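Amine oxidase (Emericella nidulans, PDB 3PGB) probably oxidises primary amines to aldehydes, using a bound copper ion and a topaquinone cofactor made from its own chain. Local coordinates at residues E65-G70 against H110-S115; F146-V151 against F167-K172. One frame throughout, in Å; residues are numbered along the deposited sequence. Where two conformers were deposited one is given.

Interaction 1 (E65-G70 against H110-S115)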
# COMPACT_ATOMS: atom_id res chain seq x y z
N GLU A 65 -33.22 -14.09 -5.18
CA GLU A 65 -33.60 -12.70 -4.93
C GLU A 65 -32.55 -12.06 -4.02
O GLU A 65 -31.84 -12.75 -3.28
CB GLU A 65 -35.00 -12.60 -4.32
CG GLU A 65 -36.12 -12.80 -5.34
CD GLU A 65 -36.21 -11.68 -6.37
OE1 GLU A 65 -35.61 -10.60 -6.13
OE2 GLU A 65 -36.89 -11.87 -7.40
N ASN A 66 -32.43 -10.74 -4.10
CA ASN A 66 -31.51 -10.01 -3.24
C ASN A 66 -32.25 -9.66 -1.95
O ASN A 66 -32.98 -8.67 -1.89
CB ASN A 66 -30.96 -8.77 -3.95
CG ASN A 66 -29.91 -8.02 -3.13
OD1 ASN A 66 -29.92 -8.06 -1.91
ND2 ASN A 66 -29.02 -7.33 -3.82
N VAL A 67 -32.05 -10.48 -0.93
CA VAL A 67 -32.79 -10.38 0.31
C VAL A 67 -32.25 -9.30 1.26
O VAL A 67 -32.81 -9.10 2.35
CB VAL A 67 -32.82 -11.75 1.04
CG1 VAL A 67 -33.39 -12.82 0.14
CG2 VAL A 67 -31.42 -12.13 1.52
N TRP A 68 -31.18 -8.60 0.86
CA TRP A 68 -30.52 -7.61 1.71
C TRP A 68 -30.59 -6.15 1.23
O TRP A 68 -30.47 -5.23 2.04
CB TRP A 68 -29.03 -7.94 1.87
CG TRP A 68 -28.71 -9.35 2.23
CD1 TRP A 68 -28.67 -9.88 3.49
CD2 TRP A 68 -28.35 -10.40 1.34
NE1 TRP A 68 -28.31 -11.20 3.42
CE2 TRP A 68 -28.10 -11.54 2.11
CE3 TRP A 68 -28.21 -10.48 -0.05
CZ2 TRP A 68 -27.72 -12.76 1.55
CZ3 TRP A 68 -27.83 -11.69 -0.62
CH2 TRP A 68 -27.59 -12.81 0.18
N TYR A 69 -30.74 -5.93 -0.08
CA TYR A 69 -30.47 -4.61 -0.66
C TYR A 69 -31.23 -3.46 0.00
O TYR A 69 -30.63 -2.46 0.40
CB TYR A 69 -30.74 -4.59 -2.17
CG TYR A 69 -30.48 -3.23 -2.80
CD1 TYR A 69 -29.19 -2.81 -3.08
CD2 TYR A 69 -31.53 -2.37 -3.09
CE1 TYR A 69 -28.94 -1.58 -3.64
CE2 TYR A 69 -31.29 -1.11 -3.65
CZ TYR A 69 -29.99 -0.73 -3.93
OH TYR A 69 -29.74 0.50 -4.48
N GLY A 70 -32.54 -3.60 0.11
CA GLY A 70 -33.37 -2.54 0.66
C GLY A 70 -34.82 -2.65 0.25
O GLY A 70 -35.21 -3.57 -0.48
N HIS A 110 -35.41 -4.37 7.12
CA HIS A 110 -34.72 -5.11 8.15
C HIS A 110 -34.03 -6.26 7.45
O HIS A 110 -34.69 -7.05 6.79
CB HIS A 110 -35.70 -5.64 9.19
CG HIS A 110 -35.07 -6.52 10.22
ND1 HIS A 110 -34.34 -6.03 11.28
CD2 HIS A 110 -35.05 -7.87 10.34
CE1 HIS A 110 -33.90 -7.03 12.01
NE2 HIS A 110 -34.32 -8.16 11.47
N ARG A 111 -32.71 -6.34 7.57
CA ARG A 111 -31.97 -7.42 6.93
C ARG A 111 -32.27 -8.74 7.61
O ARG A 111 -32.27 -8.82 8.84
CB ARG A 111 -30.46 -7.15 6.94
CG ARG A 111 -30.02 -6.28 5.79
CD ARG A 111 -28.62 -5.76 6.00
NE ARG A 111 -28.31 -4.68 5.06
CZ ARG A 111 -27.23 -3.91 5.12
NH1 ARG A 111 -26.32 -4.09 6.07
NH2 ARG A 111 -27.06 -2.94 4.22
N PRO A 112 -32.52 -9.79 6.82
CA PRO A 112 -32.88 -11.07 7.41
C PRO A 112 -31.69 -11.71 8.11
O PRO A 112 -30.54 -11.45 7.76
CB PRO A 112 -33.33 -11.91 6.21
CG PRO A 112 -32.65 -11.32 5.06
CD PRO A 112 -32.51 -9.85 5.35
N ASN A 113 -31.99 -12.53 9.11
CA ASN A 113 -30.97 -13.27 9.84
C ASN A 113 -30.22 -14.21 8.89
O ASN A 113 -30.80 -14.72 7.93
CB ASN A 113 -31.62 -14.06 10.98
CG ASN A 113 -32.20 -13.16 12.07
OD1 ASN A 113 -31.75 -12.03 12.25
ND2 ASN A 113 -33.19 -13.67 12.80
N LYS A 114 -28.94 -14.42 9.17
CA LYS A 114 -28.13 -15.33 8.36
C LYS A 114 -28.72 -16.74 8.34
O LYS A 114 -28.67 -17.44 7.33
CB LYS A 114 -26.69 -15.37 8.90
CG LYS A 114 -25.70 -16.16 8.05
CD LYS A 114 -24.33 -16.17 8.70
CE LYS A 114 -23.37 -17.09 7.98
NZ LYS A 114 -21.95 -16.84 8.38
N SER A 115 -29.30 -17.15 9.47
CA SER A 115 -29.93 -18.47 9.58
C SER A 115 -31.16 -18.62 8.66
O SER A 115 -31.51 -19.73 8.29
CB SER A 115 -30.30 -18.76 11.05
OG SER A 115 -31.11 -17.73 11.59
O HOH W 1 -27.99 -11.22 6.75
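Val67 holds its CG1 anti to the carbonyl carbon (chi1 -56°), which leaves CG2 between the two backbone branches and turned to the ring of Pro112, whose CG lies 3.8 Å from that methyl. In Arg111 the chain leaves with CG anti to the carbonyl carbon (chi1 -84°); its CG lies at the edge of the Trp68 indole, near the ring plane, and the extended chain carries NE to 3.8 Å from Trp68 O, a contact too long to be a hydrogen bond. The same Val67 CG2 rests over the centre of that indole, 3.4 Å above its plane, so one methyl touches both the indole face and, at roughly a right angle to it, the proline ring. The tightest approach involves backbone: Val67 O stands 3.1 Å from Pro112 CD.

These residues join the loop ahead of helix 73-84 to the turn between strand 102-110 and helix 114-122, in a region consistent with one of the small N-terminal alpha/beta domains of copper amine oxidases, which here lies against the catalytic domain. From the latter, Phe367 stacks on Trp68, and Tyr378 OH is the main partner of the indole NE1. A water at the indole edge donates to Pro112 O at 2.8 Å and accepts a weak bond from Trp68 NE1 at 3.3 Å. One residue beyond Asn113, Lys114 NZ forms salt bridges with the calcium ligands Asp541, Asp543 and Asp687.

Asn66 fixes the turn that presents Trp68. Its OD1 takes Trp68 N in the carbonyl plane at 3.1 Å, an Asx turn, and Tyr69 N at 2.9 Å from 50° above that plane.

Interaction 2 (F146-V151 against F167-K172)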
# COMPACT_ATOMS: atom_id res chain seq x y z
N PHE A 146 -35.21 7.83 20.84
CA PHE A 146 -35.26 7.16 19.54
C PHE A 146 -35.79 5.76 19.78
O PHE A 146 -35.51 5.16 20.80
CB PHE A 146 -33.87 7.11 18.90
CG PHE A 146 -33.37 8.45 18.43
CD1 PHE A 146 -33.96 9.08 17.35
CD2 PHE A 146 -32.31 9.07 19.07
CE1 PHE A 146 -33.50 10.31 16.91
CE2 PHE A 146 -31.85 10.30 18.64
CZ PHE A 146 -32.45 10.92 17.56
N ALA A 147 -36.57 5.24 18.83
CA ALA A 147 -37.20 3.94 19.00
C ALA A 147 -37.02 3.05 17.76
O ALA A 147 -37.58 3.34 16.71
CB ALA A 147 -38.68 4.12 19.31
N ASP A 148 -36.23 1.98 17.91
CA ASP A 148 -36.11 0.95 16.89
C ASP A 148 -37.29 -0.03 16.99
O ASP A 148 -37.49 -0.65 18.04
CB ASP A 148 -34.79 0.18 17.05
CG ASP A 148 -33.57 1.01 16.69
OD1 ASP A 148 -32.71 1.21 17.57
OD2 ASP A 148 -33.46 1.46 15.52
N ILE A 149 -38.04 -0.18 15.90
CA ILE A 149 -39.17 -1.13 15.85
C ILE A 149 -39.12 -1.98 14.57
O ILE A 149 -38.39 -1.66 13.64
CB ILE A 149 -40.54 -0.38 15.96
CG1 ILE A 149 -40.75 0.56 14.77
CG2 ILE A 149 -40.61 0.42 17.24
CD1 ILE A 149 -42.09 1.27 14.78
N LEU A 150 -39.90 -3.07 14.54
CA LEU A 150 -40.04 -3.91 13.35
C LEU A 150 -41.46 -3.80 12.81
O LEU A 150 -42.42 -3.99 13.56
CB LEU A 150 -39.77 -5.38 13.66
CG LEU A 150 -38.37 -5.96 13.47
CD1 LEU A 150 -38.46 -7.49 13.47
CD2 LEU A 150 -37.71 -5.47 12.19
N VAL A 151 -41.60 -3.52 11.51
CA VAL A 151 -42.90 -3.47 10.87
C VAL A 151 -43.00 -4.59 9.82
O VAL A 151 -42.23 -4.62 8.86
CB VAL A 151 -43.16 -2.12 10.20
CG1 VAL A 151 -44.49 -2.14 9.44
CG2 VAL A 151 -43.16 -1.01 11.26
N PHE A 167 -33.54 -7.42 19.51
CA PHE A 167 -32.78 -8.63 19.20
C PHE A 167 -31.34 -8.31 18.80
O PHE A 167 -30.41 -8.88 19.37
CB PHE A 167 -33.50 -9.45 18.12
CG PHE A 167 -32.90 -10.80 17.86
CD1 PHE A 167 -32.25 -11.08 16.66
CD2 PHE A 167 -32.99 -11.81 18.82
CE1 PHE A 167 -31.70 -12.34 16.41
CE2 PHE A 167 -32.43 -13.08 18.57
CZ PHE A 167 -31.79 -13.34 17.37
N PRO A 168 -31.15 -7.39 17.84
CA PRO A 168 -29.80 -7.13 17.32
C PRO A 168 -28.98 -6.07 18.09
O PRO A 168 -27.98 -5.58 17.58
CB PRO A 168 -30.07 -6.65 15.90
CG PRO A 168 -31.37 -5.93 16.00
CD PRO A 168 -32.14 -6.54 17.15
N TYR A 169 -29.41 -5.72 19.31
CA TYR A 169 -28.67 -4.78 20.14
C TYR A 169 -28.29 -5.45 21.46
O TYR A 169 -29.00 -6.34 21.94
CB TYR A 169 -29.50 -3.52 20.38
CG TYR A 169 -30.21 -3.00 19.15
CD1 TYR A 169 -29.53 -2.81 17.95
CD2 TYR A 169 -31.57 -2.71 19.18
CE1 TYR A 169 -30.20 -2.34 16.81
CE2 TYR A 169 -32.23 -2.24 18.05
CZ TYR A 169 -31.55 -2.05 16.88
OH TYR A 169 -32.23 -1.58 15.78
N THR A 170 -27.17 -5.02 22.04
CA THR A 170 -26.67 -5.59 23.30
C THR A 170 -27.39 -4.98 24.50
O THR A 170 -27.67 -5.66 25.48
CB THR A 170 -25.13 -5.44 23.43
OG1 THR A 170 -24.78 -4.07 23.67
CG2 THR A 170 -24.43 -5.91 22.17
N ARG A 171 -27.67 -3.68 24.42
CA ARG A 171 -28.60 -3.03 25.34
C ARG A 171 -30.00 -3.60 25.12
O ARG A 171 -30.49 -3.67 23.99
CB ARG A 171 -28.60 -1.52 25.11
CG ARG A 171 -29.73 -0.75 25.78
CD ARG A 171 -29.37 0.73 25.93
NE ARG A 171 -30.51 1.56 26.34
CZ ARG A 171 -30.41 2.81 26.77
NH1 ARG A 171 -29.23 3.41 26.87
NH2 ARG A 171 -31.51 3.48 27.12
N LYS A 172 -30.65 -4.01 26.20
CA LYS A 172 -31.98 -4.59 26.12
C LYS A 172 -33.01 -3.64 26.76
O LYS A 172 -33.37 -3.79 27.93
CB LYS A 172 -32.00 -5.97 26.79
CG LYS A 172 -31.00 -6.97 26.18
CD LYS A 172 -31.31 -7.30 24.73
CE LYS A 172 -30.40 -8.41 24.22
NZ LYS A 172 -30.42 -8.54 22.72
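Asp148 and Tyr169 meet, buried, on one face of an antiparallel sheet, where strand 145-152 pairs with both 161-164 and 176-178 and the connection between those two strands brings the tyrosine back over that face. The sheet probably forms part of an N-terminal alpha/beta domain, as in other copper amine oxidases. Backbone bonds from Asp148 to Leu165 and Gly175 tie both ends of this connection to the strand.

Across the two segments the contact is van der Waals in kind. Tyr169 OH sits over the face of the carboxylate, 3.1 Å from Asp148 CG and 3.3 Å from each of OD1 and OD2. From this position the phenol is badly angled for a hydrogen bond to either oxygen. Carboxylate and ring planes are inclined at 41°, and Asp148 CB comes 3.7 Å from Tyr169 CE2. Asp148 has CG anti to its carbonyl carbon (chi1 -70°), a rotation that turns the carboxylate toward the phenol end of the ring.

Hydrogen bonds to the carboxylate come from elsewhere: His133 NE2 reaches OD2 and His660 NE2 reaches OD1. With both oxygens gripped, the group is fixed in rotation, and its negative charge may favour protonation of these histidines.

Aromatic and CH contacts hold the tyrosine. His660 also packs edge-to-face with its ring, so the same histidine touches both partners, bonding to the carboxylate and packing on the phenol ring. Pro168 CG covers one ring face, 3.8 Å from its plane and nearer the ring's border than its middle.

The loop backbone is tied by Lys172, whose NZ bonds to Glu166 O and, almost in line with the carbonyl bond (172°), to Tyr169 O at 2.7 Å.

Interaction 1 closes before interaction 2 opens along the chain, and their centres lie about 17 Å apart on the same side of the centre of the chain. One antiparallel sheet connects them: strand 102-110, which leads into the turn of interaction 1, pairs with 131-138, and that strand pairs with 145-152 of interaction 2. They also touch directly, His110 CG lying 3.5 Å from Leu150 CD2, while Asn113 ND2 packs more loosely on Phe167 CE1. Both sites face the enzyme domain, through Phe367 and Tyr378 at one and His660 at the other, so this small domain meets it at two places, through the loop before helix 73-84 and through the sheet with its 167-172 loop.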